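Local coordinates for protein putative oxidoreductase (Yersinia pestis, PDB 3KUX) that is of unproven function but is probably an NAD(P)-dependent oxidoreductase with a Rossmann-type dinucleotide-binding domain and a C-terminal alpha/beta domain, at residues 11-16 against 37-42; 254-259 against 300-305; 196-201 against 217-222; 146-151 against 241-246. One frame throughout, in Å; residues are numbered along the deposited sequence.

From the N terminus, contact 1 comes first: residues 11-16 and 37-42 pair neighbouring parallel strands of the Rossmann domain and close a loop that holds helix 17-28. The other three contacts belong to the C-terminal alpha/beta domain. Contact 4 opens at 146-151 and closes at 241-246, joining strands distant in sequence, and the hairpin pairing of contact 3 (196-201 with 217-222) falls wholly within that long loop. Both lie in one mixed sheet, their centres about 16 Å apart. Contact 2 follows in series, bringing 254-259 to 300-305 at two helix starts; its nearest atoms are about 11 Å from contact 1 and about 6 Å from contact 4.

Contact 1. Residues 11-16 against 37-42; sequences GLLGYG and GVSSSD
Val38 lies across from Leu12 in a parallel strand pair, and its side chain spreads over the end of strand 8-13. Its CB sits beside Leu12 O. CG1, set anti to the backbone N (chi1 -177°), is carried over the turn after the strand, where it lies 3.6 Å from Gly14 O and meets the Tyr15 ring at its edge, near the ring plane. The other branch, CG2, rests on Leu12 CB at 4.0 Å. Two backbone bonds bracket this pair: Leu12 N donates to Gly37 O at 2.9 Å, and Ser39 N donates to Leu12 O at 3.1 Å. Ser39 points to the other face of the sheet, with Leu13; its OG lies 3.4 Å from Leu13 CA and accepts a weak bond from Gly14 N. Beyond the strands, a water lies 2.9 Å from Ser40 OG and accepts a weak bond from Tyr15 N. The Tyr15 hydroxyl is bonded to Asp49, while Gly14 O takes a bond from Ser19 in the following helix. Strand 8-13, the glycine-bearing turn, helix 17-28 and strand 33-39 make the opening beta-alpha-beta crossover of a Rossmann fold, the unit that in relatives binds the dinucleotide.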
loop_
_atom_site.group_PDB
_atom_site.type_symbol
_atom_site.label_atom_id
_atom_site.label_comp_id
_atom_site.label_asym_id
_atom_site.label_seq_id
_atom_site.Cartn_x
_atom_site.Cartn_y
_atom_site.Cartn_z
ATOM N N GLY A 11 17.770 2.645 8.886
ATOM C CA GLY A 11 18.213 3.795 8.100
ATOM C C GLY A 11 17.160 4.222 7.090
ATOM O O GLY A 11 16.786 3.453 6.203
ATOM N N LEU A 12 16.672 5.450 7.230
ATOM C CA LEU A 12 15.660 5.982 6.323
ATOM C C LEU A 12 16.318 6.828 5.236
ATOM O O LEU A 12 17.259 7.574 5.507
ATOM C CB LEU A 12 14.643 6.816 7.100
ATOM C CG LEU A 12 13.502 7.465 6.318
ATOM C CD1 LEU A 12 12.662 6.420 5.625
ATOM C CD2 LEU A 12 12.642 8.303 7.247
ATOM N N LEU A 13 15.822 6.711 4.009
ATOM C CA LEU A 13 16.424 7.406 2.873
ATOM C C LEU A 13 15.622 8.628 2.426
ATOM O O LEU A 13 14.561 8.499 1.810
ATOM C CB LEU A 13 16.618 6.439 1.701
ATOM C CG LEU A 13 17.936 5.658 1.668
ATOM C CD1 LEU A 13 18.328 5.159 3.045
ATOM C CD2 LEU A 13 17.856 4.511 0.674
ATOM N N GLY A 14 16.138 9.812 2.740
ATOM C CA GLY A 14 15.488 11.061 2.355
ATOM C C GLY A 14 14.355 11.444 3.288
ATOM O O GLY A 14 13.936 10.648 4.126
ATOM N N TYR A 15 13.864 12.672 3.149
ATOM C CA TYR A 15 12.737 13.127 3.956
ATOM C C TYR A 15 11.597 13.647 3.083
ATOM O O TYR A 15 11.102 14.763 3.277
ATOM C CB TYR A 15 13.169 14.194 4.965
ATOM C CG TYR A 15 12.304 14.221 6.205
ATOM C CD1 TYR A 15 12.589 13.403 7.291
ATOM C CD2 TYR A 15 11.192 15.049 6.285
ATOM C CE1 TYR A 15 11.797 13.417 8.424
ATOM C CE2 TYR A 15 10.393 15.070 7.414
ATOM C CZ TYR A 15 10.700 14.252 8.480
ATOM O OH TYR A 15 9.909 14.272 9.606
ATOM N N GLY A 16 11.187 12.826 2.121
ATOM C CA GLY A 16 10.072 13.165 1.255
ATOM C C GLY A 16 8.756 13.097 2.004
ATOM O O GLY A 16 8.725 12.875 3.215
ATOM N N GLY A 37 19.334 6.603 11.686
ATOM C CA GLY A 37 19.686 7.770 10.884
ATOM C C GLY A 37 18.820 8.008 9.662
ATOM O O GLY A 37 18.131 7.107 9.182
ATOM N N VAL A 38 18.865 9.236 9.159
ATOM C CA VAL A 38 18.138 9.610 7.958
ATOM C C VAL A 38 19.060 10.403 7.041
ATOM O O VAL A 38 19.751 11.314 7.496
ATOM C CB VAL A 38 16.923 10.484 8.294
ATOM C CG1 VAL A 38 16.135 10.805 7.027
ATOM C CG2 VAL A 38 16.044 9.799 9.327
ATOM N N SER A 39 19.074 10.053 5.757
ATOM C CA SER A 39 19.866 10.792 4.775
ATOM C C SER A 39 19.015 11.883 4.134
ATOM O O SER A 39 17.902 11.619 3.680
ATOM C CB SER A 39 20.428 9.851 3.707
ATOM O OG SER A 39 19.395 9.138 3.049
ATOM N N SER A 40 19.533 13.107 4.103
ATOM C CA SER A 40 18.758 14.231 3.588
ATOM C C SER A 40 19.606 15.446 3.234
ATOM O O SER A 40 20.702 15.630 3.768
ATOM C CB SER A 40 17.677 14.630 4.596
ATOM O OG SER A 40 16.963 15.771 4.153
ATOM N N SER A 41 19.088 16.272 2.328
ATOM C CA SER A 41 19.758 17.509 1.929
ATOM C C SER A 41 19.618 18.588 3.000
ATOM O O SER A 41 20.613 19.167 3.439
ATOM C CB SER A 41 19.207 18.022 0.598
ATOM O OG SER A 41 19.591 17.178 -0.471
ATOM N N ASP A 42 18.381 18.859 3.411
ATOM C CA ASP A 42 18.121 19.847 4.455
ATOM C C ASP A 42 17.765 19.173 5.773
ATOM O O ASP A 42 16.634 18.732 5.969
ATOM C CB ASP A 42 17.005 20.812 4.042
ATOM C CG ASP A 42 16.766 21.911 5.074
ATOM O OD1 ASP A 42 17.530 21.990 6.062
ATOM O OD2 ASP A 42 15.813 22.700 4.896
HETATM O O HOH W 1 15.535 15.161 1.724
#

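Contact 2. Residues 254-259 against 300-305; sequences GVDPQE and GNYPAY
Gly300 comes up against the side chains of Asp256 and Gln258, its CA 3.4 Å from Asp256 OD1. Its carbonyl carbon lies close to Gln258 NE2. At Asn301 the side chain turns away from the other segment, while its backbone N sits near the same NE2; both are donors, so they make no bond. NE2 donates instead to Asp256 OD1 at 3.1 Å, a nearly straight bond, in the plane of the amide but tilted from that of the carboxylate, which it meets on the syn side. Tyr302 makes the main contact. Its N donates to Gln258 OE1 at 2.9 Å, in the carbonyl plane and on a lone pair. With CG beside its backbone N (chi1 -73°), the ring folds back over the glutamine amide: the two planes are 27° apart and stacked, and NE2 stands 3.3 Å above the centre of the ring. Gln258 CB also touches Tyr302 CE2, at 3.6 Å. Bonds from both ends thus fix the flat amide against the ring. Asp256 in turn caps helix 258-263, its OD2 accepting from Gln258 N at 2.8 Å. Farther out, Trp273 donates to Gln258 OE1, Ser131 N to Asp256 OD1, and Asp130 bonds the Tyr302 hydroxyl. The contact therefore sits where helices 258-263 and 303-313 begin, beside the start of helix 131-142, with helix 17-28 of the Rossmann domain packed against Tyr302 and Pro303.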
loop_
_atom_site.group_PDB
_atom_site.type_symbol
_atom_site.label_atom_id
_atom_site.label_comp_id
_atom_site.label_asym_id
_atom_site.label_seq_id
_atom_site.Cartn_x
_atom_site.Cartn_y
_atom_site.Cartn_z
ATOM N N GLY A 254 -16.327 6.467 3.038
ATOM C CA GLY A 254 -15.148 7.067 3.649
ATOM C C GLY A 254 -13.855 6.392 3.236
ATOM O O GLY A 254 -13.869 5.341 2.591
ATOM N N VAL A 255 -12.732 7.007 3.596
ATOM C CA VAL A 255 -11.419 6.371 3.454
ATOM C C VAL A 255 -10.819 6.112 4.832
ATOM O O VAL A 255 -11.328 6.608 5.836
ATOM C CB VAL A 255 -10.434 7.238 2.638
ATOM C CG1 VAL A 255 -10.964 7.452 1.246
ATOM C CG2 VAL A 255 -10.172 8.569 3.337
ATOM N N ASP A 256 -9.742 5.337 4.882
ATOM C CA ASP A 256 -9.060 5.097 6.153
ATOM C C ASP A 256 -8.499 6.409 6.700
ATOM O O ASP A 256 -7.965 7.220 5.941
ATOM C CB ASP A 256 -7.954 4.051 5.989
ATOM C CG ASP A 256 -7.122 3.885 7.241
ATOM O OD1 ASP A 256 -7.236 2.824 7.891
ATOM O OD2 ASP A 256 -6.367 4.824 7.578
ATOM N N PRO A 257 -8.613 6.622 8.020
ATOM C CA PRO A 257 -8.330 7.926 8.623
ATOM C C PRO A 257 -6.882 8.173 9.073
ATOM O O PRO A 257 -6.575 9.269 9.545
ATOM C CB PRO A 257 -9.254 7.940 9.846
ATOM C CG PRO A 257 -9.446 6.479 10.211
ATOM C CD PRO A 257 -9.031 5.630 9.028
ATOM N N GLN A 258 -5.999 7.187 8.936
ATOM C CA GLN A 258 -4.641 7.332 9.460
ATOM C C GLN A 258 -3.810 8.369 8.714
ATOM O O GLN A 258 -3.119 9.180 9.334
ATOM C CB GLN A 258 -3.903 5.994 9.468
ATOM C CG GLN A 258 -4.626 4.887 10.194
ATOM C CD GLN A 258 -3.899 3.563 10.091
ATOM O OE1 GLN A 258 -2.857 3.359 10.720
ATOM N NE2 GLN A 258 -4.447 2.651 9.297
ATOM N N GLU A 259 -3.864 8.345 7.388
ATOM C CA GLU A 259 -3.009 9.224 6.598
ATOM C C GLU A 259 -3.121 10.689 7.029
ATOM O O GLU A 259 -2.109 11.366 7.211
ATOM C CB GLU A 259 -3.301 9.086 5.106
ATOM C CG GLU A 259 -2.270 9.788 4.233
ATOM C CD GLU A 259 -2.412 9.462 2.754
ATOM O OE1 GLU A 259 -3.523 9.076 2.318
ATOM O OE2 GLU A 259 -1.402 9.599 2.026
ATOM N N GLY A 300 -8.010 1.187 11.659
ATOM C CA GLY A 300 -6.856 1.065 10.772
ATOM C C GLY A 300 -5.649 0.745 11.622
ATOM O O GLY A 300 -5.617 1.079 12.806
ATOM N N ASN A 301 -4.647 0.098 11.038
ATOM C CA ASN A 301 -3.527 -0.374 11.840
ATOM C C ASN A 301 -2.229 -0.464 11.053
ATOM O O ASN A 301 -1.659 -1.547 10.893
ATOM C CB ASN A 301 -3.871 -1.734 12.453
ATOM C CG ASN A 301 -2.877 -2.174 13.504
ATOM O OD1 ASN A 301 -2.175 -1.351 14.098
ATOM N ND2 ASN A 301 -2.810 -3.479 13.742
ATOM N N TYR A 302 -1.758 0.676 10.559
ATOM C CA TYR A 302 -0.560 0.676 9.741
ATOM C C TYR A 302 0.637 0.120 10.507
ATOM O O TYR A 302 1.465 -0.585 9.930
ATOM C CB TYR A 302 -0.263 2.073 9.183
ATOM C CG TYR A 302 -1.195 2.514 8.066
ATOM C CD1 TYR A 302 -1.868 1.585 7.285
ATOM C CD2 TYR A 302 -1.378 3.862 7.777
ATOM C CE1 TYR A 302 -2.709 1.984 6.264
ATOM C CE2 TYR A 302 -2.214 4.268 6.756
ATOM C CZ TYR A 302 -2.876 3.326 6.005
ATOM O OH TYR A 302 -3.712 3.725 4.990
ATOM N N PRO A 303 0.722 0.412 11.815
ATOM C CA PRO A 303 1.849 -0.064 12.630
ATOM C C PRO A 303 2.054 -1.573 12.536
ATOM O O PRO A 303 3.167 -2.055 12.735
ATOM C CB PRO A 303 1.453 0.325 14.061
ATOM C CG PRO A 303 0.465 1.432 13.902
ATOM C CD PRO A 303 -0.274 1.145 12.618
ATOM N N ALA A 304 0.995 -2.315 12.238
ATOM C CA ALA A 304 1.119 -3.761 12.101
ATOM C C ALA A 304 2.203 -4.142 11.087
ATOM O O ALA A 304 2.833 -5.196 11.211
ATOM C CB ALA A 304 -0.220 -4.388 11.724
ATOM N N TYR A 305 2.419 -3.285 10.091
ATOM C CA TYR A 305 3.405 -3.562 9.044
ATOM C C TYR A 305 4.817 -3.628 9.600
ATOM O O TYR A 305 5.511 -4.635 9.446
ATOM C CB TYR A 305 3.354 -2.509 7.931
ATOM C CG TYR A 305 4.410 -2.723 6.868
ATOM C CD1 TYR A 305 4.237 -3.680 5.879
ATOM C CD2 TYR A 305 5.591 -1.979 6.864
ATOM C CE1 TYR A 305 5.199 -3.887 4.901
ATOM C CE2 TYR A 305 6.563 -2.182 5.896
ATOM C CZ TYR A 305 6.359 -3.139 4.914
ATOM O OH TYR A 305 7.310 -3.357 3.938
#

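Contact 3. Residues 196-201 against 217-222; sequences ETLNVD and AVLSYP
The hairpin of strands 197-203 and 214-221, part of the mixed sheet of the C-terminal alpha/beta domain, is joined here by antiparallel pairing at 170°. Asn199 and Val218 form a hydrogen-bonded pair, with N-to-O bonds in both directions: Asn199 N to Val218 O and Val218 N to Asn199 O are each 2.9 Å. Ser220 N donates to Thr197 O at 3.0 Å, and Glu196 N reaches Ser220 O almost straight, extending the ladder past the strand end. Leu198, Val200, Ala217 and Leu219 point to one face. The Leu198 and Leu219 side chains run alongside each other, and their CD1 methyls meet at 3.5 Å; with Leu198 CG anti to its N (chi1 168°), the end of that chain leans toward its partner. Val200 CG2 packs on Ala217 CB at 3.7 Å. Helix 176-192 covers this face through Leu185 and Ala188 at Leu219 and Trp177 at Val200, while Leu335 of helix 323-342 touches Leu198. The opposite face carries Thr197, Asn199, Val218 and Ser220. At the open end of the hairpin the Glu196 side chain lies across the Pro222 ring, with its CD 3.8 Å from Pro222 CD. On the face of Thr197 and Ser220, Thr197 OG1 stands over Ser220 CB, and a bound water bridges the strands by donating to Val218 O at 2.9 Å and, weakly, to Thr197 O.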
loop_
_atom_site.group_PDB
_atom_site.type_symbol
_atom_site.label_atom_id
_atom_site.label_comp_id
_atom_site.label_asym_id
_atom_site.label_seq_id
_atom_site.Cartn_x
_atom_site.Cartn_y
_atom_site.Cartn_z
ATOM N N GLU A 196 -8.857 -14.168 -14.062
ATOM C CA GLU A 196 -8.570 -14.808 -15.341
ATOM C C GLU A 196 -8.201 -13.753 -16.383
ATOM O O GLU A 196 -7.265 -13.934 -17.159
ATOM C CB GLU A 196 -9.759 -15.649 -15.810
ATOM C CG GLU A 196 -10.040 -16.866 -14.932
ATOM C CD GLU A 196 -11.070 -17.816 -15.539
ATOM O OE1 GLU A 196 -12.167 -17.347 -15.922
ATOM O OE2 GLU A 196 -10.782 -19.035 -15.624
ATOM N N THR A 197 -8.929 -12.642 -16.384
ATOM C CA THR A 197 -8.618 -11.533 -17.268
ATOM C C THR A 197 -8.663 -10.201 -16.539
ATOM O O THR A 197 -9.414 -10.031 -15.581
ATOM C CB THR A 197 -9.600 -11.459 -18.441
ATOM O OG1 THR A 197 -10.909 -11.146 -17.949
ATOM C CG2 THR A 197 -9.639 -12.779 -19.181
ATOM N N LEU A 198 -7.857 -9.254 -17.013
ATOM C CA LEU A 198 -7.884 -7.880 -16.517
ATOM C C LEU A 198 -8.228 -6.930 -17.657
ATOM O O LEU A 198 -7.549 -6.917 -18.679
ATOM C CB LEU A 198 -6.523 -7.502 -15.933
ATOM C CG LEU A 198 -6.334 -6.015 -15.644
ATOM C CD1 LEU A 198 -7.177 -5.604 -14.452
ATOM C CD2 LEU A 198 -4.878 -5.702 -15.390
ATOM N N ASN A 199 -9.287 -6.142 -17.485
ATOM C CA ASN A 199 -9.680 -5.158 -18.492
ATOM C C ASN A 199 -9.664 -3.745 -17.929
ATOM O O ASN A 199 -10.471 -3.407 -17.062
ATOM C CB ASN A 199 -11.069 -5.468 -19.031
ATOM C CG ASN A 199 -11.405 -4.664 -20.278
ATOM O OD1 ASN A 199 -10.574 -3.920 -20.798
ATOM N ND2 ASN A 199 -12.626 -4.820 -20.769
ATOM N N VAL A 200 -8.759 -2.911 -18.425
ATOM C CA VAL A 200 -8.604 -1.579 -17.854
ATOM C C VAL A 200 -8.907 -0.462 -18.834
ATOM O O VAL A 200 -8.495 -0.498 -19.991
ATOM C CB VAL A 200 -7.199 -1.374 -17.274
ATOM C CG1 VAL A 200 -7.018 0.070 -16.830
ATOM C CG2 VAL A 200 -6.969 -2.338 -16.110
ATOM N N ASP A 201 -9.637 0.534 -18.355
ATOM C CA ASP A 201 -9.960 1.697 -19.162
ATOM C C ASP A 201 -9.372 2.932 -18.501
ATOM O O ASP A 201 -9.893 3.405 -17.489
ATOM C CB ASP A 201 -11.479 1.842 -19.299
ATOM C CG ASP A 201 -11.891 3.184 -19.897
ATOM O OD1 ASP A 201 -12.925 3.733 -19.456
ATOM O OD2 ASP A 201 -11.185 3.685 -20.805
ATOM N N ALA A 217 -11.158 -0.483 -13.771
ATOM C CA ALA A 217 -10.615 -1.819 -14.036
ATOM C C ALA A 217 -11.595 -2.909 -13.668
ATOM O O ALA A 217 -12.222 -2.859 -12.613
ATOM C CB ALA A 217 -9.318 -2.024 -13.282
ATOM N N VAL A 218 -11.713 -3.904 -14.538
ATOM C CA VAL A 218 -12.543 -5.065 -14.267
ATOM C C VAL A 218 -11.686 -6.326 -14.244
ATOM O O VAL A 218 -11.054 -6.674 -15.244
ATOM C CB VAL A 218 -13.636 -5.229 -15.335
ATOM C CG1 VAL A 218 -14.420 -6.511 -15.102
ATOM C CG2 VAL A 218 -14.558 -4.021 -15.345
ATOM N N LEU A 219 -11.657 -6.998 -13.096
ATOM C CA LEU A 219 -10.963 -8.279 -12.954
ATOM C C LEU A 219 -11.990 -9.394 -12.950
ATOM O O LEU A 219 -12.935 -9.373 -12.160
ATOM C CB LEU A 219 -10.146 -8.320 -11.665
ATOM C CG LEU A 219 -8.922 -7.406 -11.581
ATOM C CD1 LEU A 219 -9.330 -5.939 -11.691
ATOM C CD2 LEU A 219 -8.152 -7.651 -10.295
ATOM N N SER A 220 -11.802 -10.369 -13.831
ATOM C CA SER A 220 -12.804 -11.409 -14.046
ATOM C C SER A 220 -12.421 -12.773 -13.445
ATOM O O SER A 220 -11.318 -13.282 -13.666
ATOM C CB SER A 220 -13.100 -11.542 -15.542
ATOM O OG SER A 220 -14.373 -12.128 -15.751
ATOM N N TYR A 221 -13.348 -13.354 -12.687
ATOM C CA TYR A 221 -13.165 -14.678 -12.092
ATOM C C TYR A 221 -14.350 -15.588 -12.435
ATOM O O TYR A 221 -15.453 -15.111 -12.698
ATOM C CB TYR A 221 -13.089 -14.584 -10.568
ATOM C CG TYR A 221 -12.025 -13.680 -9.995
ATOM C CD1 TYR A 221 -10.904 -14.211 -9.368
ATOM C CD2 TYR A 221 -12.156 -12.299 -10.040
ATOM C CE1 TYR A 221 -9.933 -13.395 -8.825
ATOM C CE2 TYR A 221 -11.193 -11.471 -9.495
ATOM C CZ TYR A 221 -10.083 -12.024 -8.891
ATOM O OH TYR A 221 -9.119 -11.209 -8.350
ATOM N N PRO A 222 -14.133 -16.909 -12.409
ATOM C CA PRO A 222 -15.268 -17.811 -12.514
ATOM C C PRO A 222 -16.343 -17.441 -11.490
ATOM O O PRO A 222 -16.131 -17.584 -10.284
ATOM C CB PRO A 222 -14.663 -19.172 -12.159
ATOM C CG PRO A 222 -13.228 -19.052 -12.512
ATOM C CD PRO A 222 -12.856 -17.629 -12.240
HETATM O O HOH W 2 -11.447 -8.802 -17.134
#

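Contact 4. Residues 146-151 against 241-246; sequences GNVVYF and YIVHGT
Opposite His244 stand two residues, Val149 and Tyr150, the mark of a classic beta bulge in an otherwise regular antiparallel pairing. His244 O receives a straight bond from Val149 N at 2.9 Å and a weak one from Tyr150 N, so one carbonyl serves two successive amides; His244 N returns a bond to Tyr150 O at 3.1 Å. Before the bulge, Thr246 closes the end of the pairing: its N donates to Asn147 O, and its OG1 accepts from Asn147 N at 3.1 Å. The side chains of Tyr150 and His244 extend alongside each other. Their ring planes are only 24° apart but slid past each other, so the rings meet chiefly at their CD2 atoms, Tyr150 CD2 and His244 CD2 being 3.7 Å apart. On the other face Val243 CG2 meets the edge of the Phe151 ring at CD1, in the ring plane and 3.7 Å away, while Val243 CG1 reaches Val148 CG1. The Phe151 ring swings toward Tyr241 because its CG stands opposite the backbone N (chi1 177°); the two rings are inclined at 42°, with Phe151 CZ 3.7 Å from Tyr241 CE1. In the next shell Glu152 bonds the Tyr150 hydroxyl and Ser249 bonds His244 ND1. Strand 148-156 runs between strands 241-245 and 224-231 in the mixed sheet, and helices 131-142 and 176-192 cover its Val148 and Phe151 face through Leu136, Leu140, Leu191 and Phe192.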
loop_
_atom_site.group_PDB
_atom_site.type_symbol
_atom_site.label_atom_id
_atom_site.label_comp_id
_atom_site.label_asym_id
_atom_site.label_seq_id
_atom_site.Cartn_x
_atom_site.Cartn_y
_atom_site.Cartn_z
ATOM N N GLY A 146 -22.488 -14.916 2.340
ATOM C CA GLY A 146 -22.605 -16.122 1.523
ATOM C C GLY A 146 -21.438 -16.226 0.562
ATOM O O GLY A 146 -20.322 -15.815 0.882
ATOM N N ASN A 147 -21.693 -16.776 -0.620
ATOM C CA ASN A 147 -20.698 -16.763 -1.685
ATOM C C ASN A 147 -20.619 -15.378 -2.322
ATOM O O ASN A 147 -21.603 -14.880 -2.873
ATOM C CB ASN A 147 -21.031 -17.812 -2.744
ATOM C CG ASN A 147 -21.268 -19.185 -2.144
ATOM O OD1 ASN A 147 -22.348 -19.764 -2.299
ATOM N ND2 ASN A 147 -20.266 -19.708 -1.440
ATOM N N VAL A 148 -19.452 -14.752 -2.229
ATOM C CA VAL A 148 -19.238 -13.432 -2.812
ATOM C C VAL A 148 -19.153 -13.511 -4.335
ATOM O O VAL A 148 -18.409 -14.332 -4.873
ATOM C CB VAL A 148 -17.950 -12.798 -2.263
ATOM C CG1 VAL A 148 -17.637 -11.503 -2.985
ATOM C CG2 VAL A 148 -18.082 -12.570 -0.772
ATOM N N VAL A 149 -19.910 -12.660 -5.025
ATOM C CA VAL A 149 -19.918 -12.659 -6.492
ATOM C C VAL A 149 -19.487 -11.325 -7.097
ATOM O O VAL A 149 -19.265 -11.238 -8.297
ATOM C CB VAL A 149 -21.306 -13.021 -7.071
ATOM C CG1 VAL A 149 -21.755 -14.379 -6.573
ATOM C CG2 VAL A 149 -22.333 -11.947 -6.723
ATOM N N TYR A 150 -19.364 -10.294 -6.271
ATOM C CA TYR A 150 -19.060 -8.961 -6.773
ATOM C C TYR A 150 -18.283 -8.150 -5.753
ATOM O O TYR A 150 -18.644 -8.117 -4.576
ATOM C CB TYR A 150 -20.359 -8.226 -7.116
ATOM C CG TYR A 150 -20.164 -6.911 -7.839
ATOM C CD1 TYR A 150 -19.864 -6.882 -9.199
ATOM C CD2 TYR A 150 -20.291 -5.696 -7.170
ATOM C CE1 TYR A 150 -19.685 -5.675 -9.870
ATOM C CE2 TYR A 150 -20.121 -4.487 -7.837
ATOM C CZ TYR A 150 -19.819 -4.488 -9.183
ATOM O OH TYR A 150 -19.645 -3.302 -9.847
ATOM N N PHE A 151 -17.223 -7.488 -6.205
ATOM C CA PHE A 151 -16.449 -6.610 -5.338
ATOM C C PHE A 151 -16.106 -5.305 -6.052
ATOM O O PHE A 151 -15.449 -5.308 -7.094
ATOM C CB PHE A 151 -15.183 -7.318 -4.856
ATOM C CG PHE A 151 -14.274 -6.457 -4.012
ATOM C CD1 PHE A 151 -14.681 -6.001 -2.766
ATOM C CD2 PHE A 151 -13.000 -6.127 -4.455
ATOM C CE1 PHE A 151 -13.836 -5.214 -1.985
ATOM C CE2 PHE A 151 -12.146 -5.342 -3.682
ATOM C CZ PHE A 151 -12.562 -4.886 -2.446
ATOM N N TYR A 241 -16.281 0.662 -0.635
ATOM C CA TYR A 241 -16.515 -0.721 -1.028
ATOM C C TYR A 241 -17.995 -0.992 -1.260
ATOM O O TYR A 241 -18.855 -0.501 -0.523
ATOM C CB TYR A 241 -16.056 -1.692 0.061
ATOM C CG TYR A 241 -14.570 -1.768 0.323
ATOM C CD1 TYR A 241 -13.648 -1.699 -0.714
ATOM C CD2 TYR A 241 -14.092 -1.962 1.613
ATOM C CE1 TYR A 241 -12.290 -1.784 -0.465
ATOM C CE2 TYR A 241 -12.739 -2.055 1.873
ATOM C CZ TYR A 241 -11.844 -1.966 0.833
ATOM O OH TYR A 241 -10.501 -2.056 1.095
ATOM N N ILE A 242 -18.278 -1.804 -2.271
ATOM C CA ILE A 242 -19.600 -2.376 -2.485
ATOM C C ILE A 242 -19.401 -3.867 -2.724
ATOM O O ILE A 242 -18.734 -4.261 -3.680
ATOM C CB ILE A 242 -20.291 -1.757 -3.709
ATOM C CG1 ILE A 242 -20.643 -0.293 -3.436
ATOM C CG2 ILE A 242 -21.538 -2.551 -4.081
ATOM C CD1 ILE A 242 -21.065 0.468 -4.662
ATOM N N VAL A 243 -19.960 -4.700 -1.854
ATOM C CA VAL A 243 -19.718 -6.135 -1.933
ATOM C C VAL A 243 -21.028 -6.910 -1.926
ATOM O O VAL A 243 -21.816 -6.794 -0.990
ATOM C CB VAL A 243 -18.847 -6.610 -0.756
ATOM C CG1 VAL A 243 -18.407 -8.042 -0.962
ATOM C CG2 VAL A 243 -17.642 -5.703 -0.590
ATOM N N HIS A 244 -21.264 -7.702 -2.967
ATOM C CA HIS A 244 -22.487 -8.499 -3.048
ATOM C C HIS A 244 -22.208 -9.990 -2.918
ATOM O O HIS A 244 -21.335 -10.534 -3.596
ATOM C CB HIS A 244 -23.243 -8.231 -4.355
ATOM C CG HIS A 244 -23.720 -6.818 -4.505
ATOM N ND1 HIS A 244 -24.432 -6.163 -3.522
ATOM C CD2 HIS A 244 -23.594 -5.939 -5.529
ATOM C CE1 HIS A 244 -24.714 -4.937 -3.931
ATOM N NE2 HIS A 244 -24.217 -4.778 -5.145
ATOM N N GLY A 245 -22.961 -10.647 -2.045
ATOM C CA GLY A 245 -22.875 -12.095 -1.907
ATOM C C GLY A 245 -24.221 -12.702 -2.231
ATOM O O GLY A 245 -25.182 -11.976 -2.491
ATOM N N THR A 246 -24.296 -14.029 -2.219
ATOM C CA THR A 246 -25.560 -14.713 -2.475
ATOM C C THR A 246 -26.547 -14.552 -1.320
ATOM O O THR A 246 -27.725 -14.882 -1.454
ATOM C CB THR A 246 -25.354 -16.219 -2.723
ATOM O OG1 THR A 246 -24.612 -16.788 -1.635
ATOM C CG2 THR A 246 -24.605 -16.448 -4.022
#